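Local coordinates for glycosyl hydrolases family 2, sugar binding domain protein (Bacteroides uniformis str. 3978 T3 ii, PDB 6D1P) that probably hydrolyses O-glycosidic bonds, being a family 2 beta-glucuronidase of a human gut bacterium, at residues 441-446 with 468-473; 388-393 with 425-430; 100-105 with 198-203; 24-29 with 296-301. All blocks are in the same frame, centred on the assembly; numbering follows the deposited sequence.

In the fold
From the N terminus, the chain first sets residues 24-29 against 296-301 (interaction 4), closing a loop of 266 residues that ties the start of the chain to edge strand 295-303 of a four-stranded sheet. Within that loop, interaction 3 joins the 100-105 turn to the end of strand 194-199 in the sugar-binding domain; the two contacts touch, their centres about 12 Å apart. Farther along the chain, the TIM barrel holds interactions 2 and 1, which follow in series, interaction 2 spanning helix 397-414 and interaction 1 the rest of helix 440-457 and strand 462-466. They also touch, where Trp389 meets Ile443 and Phe446. No loops cross, and about 36 Å separates the centres of interactions 2 and 4.

Interaction 1 of 4, residues 441-446 with 468-473; sequences DSIRAF and CEFCKD
Arg444 NH1 makes two bonds at once, to Asp473 OD1 at 2.7 Å and to the backbone oxygen of Phe470, Phe470 O, at 2.9 Å, both close to the guanidinium plane. The pair sits on the rim of the TIM barrel, where the early turns of helix 440-457 face the loop that follows strand 462-466. Arg444 NH2 completes an end-on bidentate salt bridge by reaching Asp473 OD2 at 2.9 Å. The carboxylate lies nearly coplanar with the guanidinium, 3° apart, and both of its oxygens use their syn lone pairs. A bend at chi3 (87°) brings the guanidinium to Asp473 and Phe470 O, while the aliphatic part of the side chain passes Phe470 O and Cys471 SG. With an alanine here, Asp473 would probably lose its charged mate and Phe470 O the arginine's N-H, leaving the loop less firmly tied to the helix.

Deeper in, contacts turn apolar. Phe470 offers an edge of its ring to Ile443, and the two side chains cross at about a right angle, Ile443 CG2 lying 3.8 Å from Phe470 CE2. Ile443 also packs on Trp389, and Phe470 on Lys440 of the same helix. Cys471 packs against the helix beside them: its SG lies 3.7 Å from Arg444 CA and 4.1 Å from Ile443 CG2.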
loop_
_atom_site.group_PDB
_atom_site.type_symbol
_atom_site.label_atom_id
_atom_site.label_comp_id
_atom_site.label_asym_id
_atom_site.label_seq_id
_atom_site.Cartn_x
_atom_site.Cartn_y
_atom_site.Cartn_z
ATOM N N ASP A 441 -15.600 18.931 -31.050
ATOM C CA ASP A 441 -16.821 18.599 -31.773
ATOM C C ASP A 441 -17.387 17.263 -31.319
ATOM O O ASP A 441 -18.611 17.109 -31.215
ATOM C CB ASP A 441 -16.576 18.616 -33.291
ATOM C CG ASP A 441 -15.404 17.723 -33.733
ATOM O OD1 ASP A 441 -14.892 16.892 -32.932
ATOM O OD2 ASP A 441 -14.993 17.861 -34.913
ATOM N N SER A 442 -16.512 16.294 -31.027
ATOM C CA SER A 442 -16.962 15.029 -30.459
ATOM C C SER A 442 -17.548 15.228 -29.070
ATOM O O SER A 442 -18.498 14.542 -28.687
ATOM C CB SER A 442 -15.802 14.032 -30.399
ATOM O OG SER A 442 -15.179 13.922 -31.654
ATOM N N ILE A 443 -16.977 16.140 -28.291
ATOM C CA ILE A 443 -17.515 16.416 -26.965
ATOM C C ILE A 443 -18.884 17.081 -27.082
ATOM O O ILE A 443 -19.847 16.674 -26.417
ATOM C CB ILE A 443 -16.520 17.265 -26.152
ATOM C CG1 ILE A 443 -15.271 16.448 -25.837
ATOM C CG2 ILE A 443 -17.153 17.743 -24.855
ATOM C CD1 ILE A 443 -14.135 17.262 -25.277
ATOM N N ARG A 444 -18.995 18.096 -27.947
ATOM C CA ARG A 444 -20.301 18.667 -28.263
ATOM C C ARG A 444 -21.301 17.575 -28.623
ATOM O O ARG A 444 -22.407 17.520 -28.070
ATOM C CB ARG A 444 -20.181 19.669 -29.421
ATOM C CG ARG A 444 -20.264 21.126 -29.031
ATOM C CD ARG A 444 -20.424 22.028 -30.255
ATOM N NE ARG A 444 -21.814 22.225 -30.672
ATOM C CZ ARG A 444 -22.680 23.021 -30.042
ATOM N NH1 ARG A 444 -22.313 23.678 -28.945
ATOM N NH2 ARG A 444 -23.916 23.166 -30.500
ATOM N N ALA A 445 -20.915 16.686 -29.544
ATOM C CA ALA A 445 -21.841 15.671 -30.028
ATOM C C ALA A 445 -22.329 14.788 -28.889
ATOM O O ALA A 445 -23.520 14.502 -28.777
ATOM C CB ALA A 445 -21.170 14.828 -31.113
ATOM N N PHE A 446 -21.412 14.331 -28.034
ATOM C CA PHE A 446 -21.824 13.475 -26.928
ATOM C C PHE A 446 -22.567 14.272 -25.860
ATOM O O PHE A 446 -23.524 13.770 -25.259
ATOM C CB PHE A 446 -20.609 12.761 -26.340
ATOM C CG PHE A 446 -20.956 11.749 -25.288
ATOM C CD1 PHE A 446 -21.752 10.659 -25.596
ATOM C CD2 PHE A 446 -20.495 11.892 -23.989
ATOM C CE1 PHE A 446 -22.085 9.732 -24.627
ATOM C CE2 PHE A 446 -20.816 10.969 -23.016
ATOM C CZ PHE A 446 -21.618 9.890 -23.333
ATOM N N CYS A 468 -17.964 24.828 -19.732
ATOM C CA CYS A 468 -17.606 24.258 -21.034
ATOM C C CYS A 468 -18.217 25.198 -22.076
ATOM O O CYS A 468 -19.333 24.970 -22.545
ATOM C CB CYS A 468 -18.092 22.837 -21.222
ATOM S SG CYS A 468 -17.452 22.119 -22.784
ATOM N N GLU A 469 -17.476 26.258 -22.410
ATOM C CA GLU A 469 -18.071 27.337 -23.194
ATOM C C GLU A 469 -18.548 26.850 -24.556
ATOM O O GLU A 469 -19.597 27.293 -25.033
ATOM C CB GLU A 469 -17.090 28.496 -23.352
ATOM C CG GLU A 469 -16.805 29.237 -22.053
ATOM C CD GLU A 469 -18.063 29.810 -21.359
ATOM O OE1 GLU A 469 -18.260 29.510 -20.153
ATOM O OE2 GLU A 469 -18.830 30.572 -22.009
ATOM N N PHE A 470 -17.818 25.909 -25.180
ATOM C CA PHE A 470 -18.212 25.433 -26.506
ATOM C C PHE A 470 -19.365 24.436 -26.474
ATOM O O PHE A 470 -19.752 23.924 -27.532
ATOM C CB PHE A 470 -17.007 24.829 -27.251
ATOM C CG PHE A 470 -16.403 23.597 -26.607
ATOM C CD1 PHE A 470 -15.227 23.686 -25.877
ATOM C CD2 PHE A 470 -16.972 22.349 -26.778
ATOM C CE1 PHE A 470 -14.647 22.555 -25.296
ATOM C CE2 PHE A 470 -16.392 21.215 -26.204
ATOM C CZ PHE A 470 -15.236 21.328 -25.453
ATOM N N CYS A 471 -19.907 24.132 -25.303
ATOM C CA CYS A 471 -21.134 23.358 -25.190
ATOM C C CYS A 471 -22.260 24.124 -24.514
ATOM O O CYS A 471 -23.342 23.557 -24.347
ATOM C CB CYS A 471 -20.895 22.063 -24.394
ATOM S SG CYS A 471 -19.915 20.793 -25.208
ATOM N N LYS A 472 -22.029 25.381 -24.101
ATOM C CA LYS A 472 -22.947 26.074 -23.181
ATOM C C LYS A 472 -24.368 26.213 -23.745
ATOM O O LYS A 472 -25.332 26.258 -22.975
ATOM C CB LYS A 472 -22.393 27.460 -22.829
ATOM C CG LYS A 472 -22.571 28.487 -23.969
ATOM C CD LYS A 472 -21.687 29.719 -23.802
ATOM C CE LYS A 472 -22.178 30.634 -22.699
ATOM N NZ LYS A 472 -21.837 32.058 -22.978
ATOM N N ASP A 473 -24.517 26.257 -25.074
ATOM C CA ASP A 473 -25.810 26.440 -25.735
ATOM C C ASP A 473 -26.668 25.183 -25.724
ATOM O O ASP A 473 -27.850 25.262 -26.085
ATOM C CB ASP A 473 -25.605 26.869 -27.194
ATOM C CG ASP A 473 -24.705 25.889 -27.967
ATOM O OD1 ASP A 473 -23.528 25.713 -27.558
ATOM O OD2 ASP A 473 -25.168 25.271 -28.961
#

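Interaction 2 of 4, residues 388-393 with 425-430; sequences PWCRGG and LGNEND. With GOL (glycerol), chain G.
Arg391 grips Glu428 side-on, its NE at 2.8 Å and its NH2 at 2.7 Å both converging on Glu428 OE1, with guanidinium and carboxylate planes 7° apart. This is the C-terminal mouth of the TIM barrel, where family 2 enzymes carry their active site. A glycerol, probably from the crystallisation liquor, bridges the two: its O1 accepts from Arg391 NH2 and its O2 donates to Glu428 OE2, which also pairs with Arg466. A leucine in place of Arg391 would probably leave Glu428 OE1 without both of these donors and the carboxylate freer to turn.

Behind this shell, Cys390 and Asn427 form a parallel bridge, in which Arg391 N bonds Asn427 O. Asn427 ND2 points almost straight at Cys390 SG (3.5 Å, 171°). Trp389 O accepts from Asn427 N and from Asn429 ND2, which approach from opposite faces of its carbonyl plane. A side chain on Gly426 would run into that same oxygen. Further out, a water joins Gly393 O to Asn429 O and to its side-chain ND2. The Trp389 indole donates through NE1 to Gly393 O, and Asn429 ND2 rests over one ring face, 3.1 Å above its plane.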
loop_
_atom_site.group_PDB
_atom_site.type_symbol
_atom_site.label_atom_id
_atom_site.label_comp_id
_atom_site.label_asym_id
_atom_site.label_seq_id
_atom_site.Cartn_x
_atom_site.Cartn_y
_atom_site.Cartn_z
ATOM N N PRO A 388 -20.660 11.958 -13.134
ATOM C CA PRO A 388 -19.242 12.290 -12.956
ATOM C C PRO A 388 -18.453 12.354 -14.260
ATOM O O PRO A 388 -17.294 11.917 -14.306
ATOM C CB PRO A 388 -18.736 11.173 -12.021
ATOM C CG PRO A 388 -19.688 10.061 -12.165
ATOM C CD PRO A 388 -20.960 10.559 -12.761
ATOM N N TRP A 389 -19.056 12.900 -15.323
ATOM C CA TRP A 389 -18.288 13.289 -16.509
ATOM C C TRP A 389 -17.558 14.584 -16.153
ATOM O O TRP A 389 -18.012 15.701 -16.415
ATOM C CB TRP A 389 -19.183 13.450 -17.732
ATOM C CG TRP A 389 -18.388 13.574 -18.993
ATOM C CD1 TRP A 389 -17.086 13.214 -19.170
ATOM C CD2 TRP A 389 -18.828 14.107 -20.248
ATOM N NE1 TRP A 389 -16.688 13.483 -20.448
ATOM C CE2 TRP A 389 -17.740 14.028 -21.135
ATOM C CE3 TRP A 389 -20.036 14.636 -20.706
ATOM C CZ2 TRP A 389 -17.820 14.460 -22.462
ATOM C CZ3 TRP A 389 -20.118 15.067 -22.018
ATOM C CH2 TRP A 389 -19.012 14.977 -22.885
ATOM N N CYS A 390 -16.400 14.422 -15.526
ATOM C CA CYS A 390 -15.715 15.509 -14.834
ATOM C C CYS A 390 -14.250 15.506 -15.261
ATOM O O CYS A 390 -13.460 14.701 -14.758
ATOM C CB CYS A 390 -15.878 15.344 -13.325
ATOM S SG CYS A 390 -15.078 16.570 -12.293
ATOM N N ARG A 391 -13.911 16.405 -16.197
ATOM C CA ARG A 391 -12.562 16.642 -16.715
ATOM C C ARG A 391 -12.045 15.514 -17.609
ATOM O O ARG A 391 -12.596 14.405 -17.618
ATOM C CB ARG A 391 -11.556 16.882 -15.586
ATOM C CG ARG A 391 -11.792 18.178 -14.796
ATOM C CD ARG A 391 -10.731 18.413 -13.722
ATOM N NE ARG A 391 -10.994 19.687 -13.058
ATOM C CZ ARG A 391 -10.258 20.203 -12.076
ATOM N NH1 ARG A 391 -9.190 19.546 -11.612
ATOM N NH2 ARG A 391 -10.595 21.388 -11.556
ATOM N N GLY A 392 -11.035 15.843 -18.428
ATOM C CA GLY A 392 -10.166 14.876 -19.066
ATOM C C GLY A 392 -10.367 14.699 -20.555
ATOM O O GLY A 392 -9.459 14.189 -21.227
ATOM N N GLY A 393 -11.522 15.090 -21.089
ATOM C CA GLY A 393 -11.819 14.880 -22.487
ATOM C C GLY A 393 -12.968 13.914 -22.671
ATOM O O GLY A 393 -14.043 14.098 -22.098
ATOM N N LEU A 425 -24.916 17.377 -16.510
ATOM C CA LEU A 425 -24.361 16.416 -17.467
ATOM C C LEU A 425 -22.843 16.308 -17.423
ATOM O O LEU A 425 -22.297 15.340 -17.957
ATOM C CB LEU A 425 -24.795 16.766 -18.893
ATOM C CG LEU A 425 -26.296 17.044 -19.054
ATOM C CD1 LEU A 425 -26.590 17.573 -20.457
ATOM C CD2 LEU A 425 -27.139 15.805 -18.745
ATOM N N GLY A 426 -22.152 17.254 -16.802
ATOM C CA GLY A 426 -20.709 17.150 -16.700
ATOM C C GLY A 426 -20.143 18.415 -16.105
ATOM O O GLY A 426 -20.834 19.430 -15.976
ATOM N N ASN A 427 -18.863 18.338 -15.749
ATOM C CA ASN A 427 -18.172 19.434 -15.086
ATOM C C ASN A 427 -16.802 19.640 -15.716
ATOM O O ASN A 427 -16.026 18.688 -15.853
ATOM C CB ASN A 427 -18.040 19.157 -13.585
ATOM C CG ASN A 427 -17.308 20.246 -12.867
ATOM O OD1 ASN A 427 -17.779 21.394 -12.790
ATOM N ND2 ASN A 427 -16.139 19.908 -12.330
ATOM N N GLU A 428 -16.513 20.885 -16.093
ATOM C CA GLU A 428 -15.237 21.259 -16.701
ATOM C C GLU A 428 -14.838 20.282 -17.805
ATOM O O GLU A 428 -13.725 19.751 -17.845
ATOM C CB GLU A 428 -14.156 21.383 -15.621
ATOM C CG GLU A 428 -14.535 22.485 -14.604
ATOM C CD GLU A 428 -13.467 22.791 -13.567
ATOM O OE1 GLU A 428 -12.465 22.034 -13.453
ATOM O OE2 GLU A 428 -13.638 23.809 -12.848
ATOM N N ASN A 429 -15.775 20.032 -18.718
ATOM C CA ASN A 429 -15.410 19.164 -19.830
ATOM C C ASN A 429 -14.507 19.855 -20.850
ATOM O O ASN A 429 -14.137 19.238 -21.847
ATOM C CB ASN A 429 -16.665 18.620 -20.501
ATOM C CG ASN A 429 -17.509 17.805 -19.549
ATOM O OD1 ASN A 429 -18.573 18.253 -19.117
ATOM N ND2 ASN A 429 -17.039 16.605 -19.202
ATOM N N ASP A 430 -14.152 21.110 -20.636
ATOM C CA ASP A 430 -13.150 21.760 -21.451
ATOM C C ASP A 430 -11.726 21.505 -20.954
ATOM O O ASP A 430 -10.786 22.085 -21.508
ATOM C CB ASP A 430 -13.414 23.260 -21.488
ATOM C CG ASP A 430 -13.380 23.885 -20.101
ATOM O OD1 ASP A 430 -13.144 23.139 -19.108
ATOM O OD2 ASP A 430 -13.581 25.123 -20.008
HETATM C C1 GOL G . -10.658 24.168 -9.095
HETATM O O1 GOL G . -9.462 23.674 -9.732
HETATM C C2 GOL G . -11.420 25.198 -10.059
HETATM O O2 GOL G . -11.573 24.756 -11.377
HETATM C C3 GOL G . -12.801 25.531 -9.382
HETATM O O3 GOL G . -13.688 25.975 -10.402
HETATM O O HOH W 1 -14.216 16.293 -20.609
#

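Interaction 3 of 4, residues 100-105 with 198-203; sequences NPYTNG and YTPAVH
Tyr198 lays its ring beneath the bend at Asn100 and Pro101, and both residues bear on one and the same face of it. Asn100 CA stands 3.8 Å from the ring centroid and Pro101 CD 4.1 Å from it, two CH-pi contacts that make the bend a ridge seated on a flat aromatic floor. Here, in the sugar-binding domain, the loop leads from strand 89-96 of one sheet into strand 106-111 of another, and it meets the chain as it leaves strand 194-199.

Tyr102 is the wedge. With CG beside the backbone N (chi1 -58°), its ring slots between two prolines: Pro200 CG lies over one face, 4.2 Å from the centroid, and Pro101 CG covers the opposite face. The ring's edge meets the CB of Tyr198, with Tyr102 CE1 3.8 Å from Tyr198 CB. Tyr102 also opens a type II beta turn that ends at Gly105. The bare CA of Gly105 fits 3.2 Å from Thr199 O, where a CB would clash. The methyl of Ala201 rests against Asn104 O, and one water spans Thr103 O and Ala201 N.

Tyr198 OH bonds to Glu99 N, but no direct hydrogen bond joins the two segments, and Asn100 OD1 is buried without a partner. Cohesion therefore rests on ring faces, proline edges and close fit, with the water supplying the polar link.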
loop_
_atom_site.group_PDB
_atom_site.type_symbol
_atom_site.label_atom_id
_atom_site.label_comp_id
_atom_site.label_asym_id
_atom_site.label_seq_id
_atom_site.Cartn_x
_atom_site.Cartn_y
_atom_site.Cartn_z
ATOM N N ASN A 100 -35.202 -16.261 3.494
ATOM C CA ASN A 100 -36.186 -15.565 2.658
ATOM C C ASN A 100 -37.598 -16.012 3.014
ATOM O O ASN A 100 -37.915 -17.199 2.868
ATOM C CB ASN A 100 -35.933 -15.822 1.178
ATOM C CG ASN A 100 -36.710 -14.854 0.284
ATOM O OD1 ASN A 100 -37.569 -14.104 0.754
ATOM N ND2 ASN A 100 -36.410 -14.869 -1.007
ATOM N N PRO A 101 -38.490 -15.094 3.455
ATOM C CA PRO A 101 -39.842 -15.468 3.877
ATOM C C PRO A 101 -40.882 -15.463 2.756
ATOM O O PRO A 101 -41.991 -14.941 2.908
ATOM C CB PRO A 101 -40.171 -14.387 4.918
ATOM C CG PRO A 101 -39.520 -13.167 4.333
ATOM C CD PRO A 101 -38.212 -13.674 3.742
ATOM N N TYR A 102 -40.538 -16.042 1.611
ATOM C CA TYR A 102 -41.464 -15.988 0.488
ATOM C C TYR A 102 -41.320 -17.247 -0.339
ATOM O O TYR A 102 -40.204 -17.711 -0.593
ATOM C CB TYR A 102 -41.231 -14.768 -0.415
ATOM C CG TYR A 102 -41.344 -13.431 0.283
ATOM C CD1 TYR A 102 -40.220 -12.651 0.515
ATOM C CD2 TYR A 102 -42.568 -12.948 0.711
ATOM C CE1 TYR A 102 -40.314 -11.426 1.154
ATOM C CE2 TYR A 102 -42.670 -11.726 1.349
ATOM C CZ TYR A 102 -41.535 -10.972 1.572
ATOM O OH TYR A 102 -41.627 -9.753 2.210
ATOM N N THR A 103 -42.460 -17.788 -0.759
ATOM C CA THR A 103 -42.460 -18.908 -1.681
ATOM C C THR A 103 -41.868 -18.463 -3.005
ATOM O O THR A 103 -42.402 -17.558 -3.657
ATOM C CB THR A 103 -43.880 -19.422 -1.873
ATOM O OG1 THR A 103 -44.490 -19.596 -0.588
ATOM C CG2 THR A 103 -43.871 -20.744 -2.626
ATOM N N ASN A 104 -40.752 -19.085 -3.389
ATOM C CA ASN A 104 -40.002 -18.673 -4.577
ATOM C C ASN A 104 -39.719 -17.172 -4.550
ATOM O O ASN A 104 -39.745 -16.489 -5.577
ATOM C CB ASN A 104 -40.736 -19.069 -5.859
ATOM C CG ASN A 104 -41.111 -20.532 -5.880
ATOM O OD1 ASN A 104 -42.263 -20.881 -6.149
ATOM N ND2 ASN A 104 -40.145 -21.401 -5.577
ATOM N N GLY A 105 -39.485 -16.647 -3.352
ATOM C CA GLY A 105 -39.018 -15.287 -3.218
ATOM C C GLY A 105 -37.618 -15.141 -3.778
ATOM O O GLY A 105 -36.919 -16.117 -4.065
ATOM N N TYR A 198 -35.261 -9.127 0.557
ATOM C CA TYR A 198 -36.141 -10.197 0.103
ATOM C C TYR A 198 -37.393 -9.610 -0.539
ATOM O O TYR A 198 -37.960 -8.632 -0.034
ATOM C CB TYR A 198 -36.569 -11.094 1.268
ATOM C CG TYR A 198 -35.474 -11.631 2.163
ATOM C CD1 TYR A 198 -34.581 -12.577 1.700
ATOM C CD2 TYR A 198 -35.376 -11.235 3.493
ATOM C CE1 TYR A 198 -33.594 -13.099 2.518
ATOM C CE2 TYR A 198 -34.388 -11.756 4.326
ATOM C CZ TYR A 198 -33.501 -12.692 3.826
ATOM O OH TYR A 198 -32.511 -13.230 4.624
ATOM N N THR A 199 -37.833 -10.213 -1.638
ATOM C CA THR A 199 -39.048 -9.809 -2.333
ATOM C C THR A 199 -39.783 -11.052 -2.806
ATOM O O THR A 199 -39.174 -12.117 -2.973
ATOM C CB THR A 199 -38.769 -8.900 -3.541
ATOM O OG1 THR A 199 -37.834 -9.534 -4.419
ATOM C CG2 THR A 199 -38.228 -7.567 -3.103
ATOM N N PRO A 200 -41.094 -10.952 -3.030
ATOM C CA PRO A 200 -41.846 -12.076 -3.599
ATOM C C PRO A 200 -41.455 -12.345 -5.046
ATOM O O PRO A 200 -40.785 -11.549 -5.708
ATOM C CB PRO A 200 -43.305 -11.611 -3.506
ATOM C CG PRO A 200 -43.308 -10.559 -2.486
ATOM C CD PRO A 200 -41.991 -9.870 -2.593
ATOM N N ALA A 201 -41.905 -13.502 -5.542
ATOM C CA ALA A 201 -41.715 -13.835 -6.952
ATOM C C ALA A 201 -42.224 -12.723 -7.854
ATOM O O ALA A 201 -41.643 -12.450 -8.912
ATOM C CB ALA A 201 -42.425 -15.147 -7.285
ATOM N N VAL A 202 -43.313 -12.074 -7.457
ATOM C CA VAL A 202 -43.838 -10.909 -8.150
ATOM C C VAL A 202 -43.771 -9.744 -7.173
ATOM O O VAL A 202 -44.148 -9.886 -6.008
ATOM C CB VAL A 202 -45.267 -11.154 -8.669
ATOM C CG1 VAL A 202 -45.902 -9.860 -9.156
ATOM C CG2 VAL A 202 -45.245 -12.189 -9.794
ATOM N N HIS A 203 -43.282 -8.603 -7.649
ATOM C CA HIS A 203 -42.770 -7.541 -6.796
ATOM C C HIS A 203 -42.806 -6.243 -7.581
ATOM O O HIS A 203 -42.901 -6.249 -8.809
ATOM C CB HIS A 203 -41.332 -7.839 -6.361
ATOM C CG HIS A 203 -40.446 -8.213 -7.509
ATOM N ND1 HIS A 203 -40.159 -9.522 -7.835
ATOM C CD2 HIS A 203 -39.843 -7.450 -8.451
ATOM C CE1 HIS A 203 -39.398 -9.548 -8.914
ATOM N NE2 HIS A 203 -39.191 -8.303 -9.309
HETATM O O HOH W 2 -43.266 -15.164 -3.867
#

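Interaction 4 of 4, residues 24-29 with 296-301; sequences PTDRKQ and TLRTTQ
A short polar docking of the N-terminal loop on an edge strand makes up this contact: Asp26 and its neighbours meet strand 295-303, an outermost strand of the four-stranded sheet in the domain between the sugar-binding domain and the barrel. Asp26 N donates to Arg298 O at 3.0 Å, as a neighbouring strand might, and Thr25 CA adds a CA-H...O contact to the same oxygen. The Asp26 side chain then does the work of the next backbone partner. Its carboxylate straddles Thr300, OD1 accepting from Thr300 N at 2.9 Å and OD2 from Thr300 OG1 at 2.6 Å, each on its syn lone pair. Thr300 OG1 lies beside its own backbone N (chi1 -55°), which lets one residue offer both donors to one carboxylate.

The loop is shaped by an ST turn, in which Thr25 OG1 accepts from Arg27 N. A water bonded to Thr25 OG1 and to Arg298 N adds a water-mediated tie to the strand. Apolar packing lies alongside, Thr25 CB sitting 3.8 Å from Leu297 CD1. Pro24 CB packs against the Thr299 hydroxyl, 3.4 Å from Thr299 OG1. Arg298 pairs with Glu289 on the adjacent strand, its aliphatic chain passing Asp26 OD2.

Since two donors of Thr300 hold both carboxylate oxygens, the aspartate is fixed in rotation and its negative charge is probably well stabilised where the N-terminal loop lies along the edge strand.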
loop_
_atom_site.group_PDB
_atom_site.type_symbol
_atom_site.label_atom_id
_atom_site.label_comp_id
_atom_site.label_asym_id
_atom_site.label_seq_id
_atom_site.Cartn_x
_atom_site.Cartn_y
_atom_site.Cartn_z
ATOM N N PRO A 24 -37.951 -1.511 -4.546
ATOM C CA PRO A 24 -38.858 -0.826 -3.615
ATOM C C PRO A 24 -39.507 -1.791 -2.631
ATOM O O PRO A 24 -40.445 -2.518 -2.979
ATOM C CB PRO A 24 -39.906 -0.193 -4.540
ATOM C CG PRO A 24 -39.393 -0.412 -5.945
ATOM C CD PRO A 24 -38.523 -1.608 -5.895
ATOM N N THR A 25 -38.986 -1.833 -1.407
ATOM C CA THR A 25 -39.686 -2.457 -0.293
ATOM C C THR A 25 -39.252 -1.773 0.991
ATOM O O THR A 25 -38.086 -1.400 1.143
ATOM C CB THR A 25 -39.432 -3.966 -0.180
ATOM O OG1 THR A 25 -39.881 -4.410 1.108
ATOM C CG2 THR A 25 -37.949 -4.284 -0.324
ATOM N N ASP A 26 -40.195 -1.612 1.909
ATOM C CA ASP A 26 -39.882 -1.019 3.196
ATOM C C ASP A 26 -39.153 -1.986 4.114
ATOM O O ASP A 26 -38.830 -1.615 5.245
ATOM C CB ASP A 26 -41.172 -0.524 3.862
ATOM C CG ASP A 26 -41.866 0.550 3.046
ATOM O OD1 ASP A 26 -41.359 0.861 1.943
ATOM O OD2 ASP A 26 -42.915 1.072 3.489
ATOM N N ARG A 27 -38.865 -3.194 3.648
ATOM C CA ARG A 27 -38.291 -4.259 4.467
ATOM C C ARG A 27 -36.905 -4.645 3.910
ATOM O O ARG A 27 -36.787 -5.431 2.963
ATOM C CB ARG A 27 -39.305 -5.458 4.507
ATOM C CG ARG A 27 -38.931 -6.651 5.389
ATOM C CD ARG A 27 -38.360 -7.796 4.533
ATOM N NE ARG A 27 -38.404 -9.105 5.186
ATOM C CZ ARG A 27 -37.668 -9.457 6.244
ATOM N NH1 ARG A 27 -36.825 -8.595 6.812
ATOM N NH2 ARG A 27 -37.787 -10.677 6.750
ATOM N N LYS A 28 -35.841 -4.091 4.507
ATOM C CA LYS A 28 -34.474 -4.428 4.107
ATOM C C LYS A 28 -33.533 -4.349 5.303
ATOM O O LYS A 28 -33.788 -3.604 6.254
ATOM C CB LYS A 28 -33.991 -3.509 2.976
ATOM C CG LYS A 28 -34.617 -2.131 2.978
ATOM C CD LYS A 28 -34.291 -1.374 1.696
ATOM C CE LYS A 28 -34.863 -2.059 0.469
ATOM N NZ LYS A 28 -34.632 -1.249 -0.777
ATOM N N GLN A 29 -32.430 -5.117 5.244
ATOM C CA GLN A 29 -31.464 -5.205 6.341
ATOM C C GLN A 29 -30.095 -4.687 5.889
ATOM O O GLN A 29 -29.549 -5.149 4.878
ATOM C CB GLN A 29 -31.348 -6.641 6.876
ATOM C CG GLN A 29 -30.313 -6.761 8.012
ATOM C CD GLN A 29 -30.058 -8.211 8.435
ATOM O OE1 GLN A 29 -30.925 -9.073 8.237
ATOM N NE2 GLN A 29 -28.874 -8.490 9.002
ATOM N N THR A 296 -47.542 -9.257 2.943
ATOM C CA THR A 296 -47.819 -7.959 2.341
ATOM C C THR A 296 -46.513 -7.274 1.952
ATOM O O THR A 296 -45.754 -6.827 2.823
ATOM C CB THR A 296 -48.620 -7.094 3.303
ATOM O OG1 THR A 296 -49.861 -7.747 3.585
ATOM C CG2 THR A 296 -48.893 -5.732 2.700
ATOM N N LEU A 297 -46.262 -7.187 0.647
ATOM C CA LEU A 297 -45.190 -6.349 0.127
ATOM C C LEU A 297 -45.671 -4.906 0.099
ATOM O O LEU A 297 -46.678 -4.589 -0.545
ATOM C CB LEU A 297 -44.770 -6.807 -1.267
ATOM C CG LEU A 297 -43.666 -5.985 -1.944
ATOM C CD1 LEU A 297 -42.323 -6.178 -1.244
ATOM C CD2 LEU A 297 -43.559 -6.332 -3.420
ATOM N N ARG A 298 -44.974 -4.037 0.816
ATOM C CA ARG A 298 -45.299 -2.623 0.845
ATOM C C ARG A 298 -44.083 -1.815 0.433
ATOM O O ARG A 298 -42.941 -2.181 0.733
ATOM C CB ARG A 298 -45.745 -2.172 2.237
ATOM C CG ARG A 298 -46.161 -0.707 2.304
ATOM C CD ARG A 298 -46.466 -0.267 3.724
ATOM N NE ARG A 298 -46.724 -1.416 4.584
ATOM C CZ ARG A 298 -47.909 -2.004 4.713
ATOM N NH1 ARG A 298 -48.957 -1.549 4.026
ATOM N NH2 ARG A 298 -48.038 -3.053 5.517
ATOM N N THR A 299 -44.338 -0.710 -0.258
ATOM C CA THR A 299 -43.309 0.286 -0.492
ATOM C C THR A 299 -43.921 1.663 -0.318
ATOM O O THR A 299 -45.009 1.942 -0.832
ATOM C CB THR A 299 -42.673 0.146 -1.881
ATOM O OG1 THR A 299 -41.716 1.194 -2.072
ATOM C CG2 THR A 299 -43.731 0.227 -2.971
ATOM N N THR A 300 -43.220 2.511 0.418
ATOM C CA THR A 300 -43.661 3.863 0.715
ATOM C C THR A 300 -42.750 4.849 -0.000
ATOM O O THR A 300 -41.522 4.712 0.045
ATOM C CB THR A 300 -43.637 4.106 2.219
ATOM O OG1 THR A 300 -44.413 3.092 2.866
ATOM C CG2 THR A 300 -44.185 5.466 2.546
ATOM N N GLN A 301 -43.349 5.838 -0.652
ATOM C CA GLN A 301 -42.615 6.812 -1.448
ATOM C C GLN A 301 -43.059 8.216 -1.076
ATOM O O GLN A 301 -44.261 8.483 -0.991
ATOM C CB GLN A 301 -42.857 6.578 -2.938
ATOM C CG GLN A 301 -42.513 5.198 -3.404
ATOM C CD GLN A 301 -41.045 5.068 -3.692
ATOM O OE1 GLN A 301 -40.419 6.009 -4.196
ATOM N NE2 GLN A 301 -40.475 3.907 -3.363
HETATM O O HOH W 3 -42.417 -4.938 2.175
#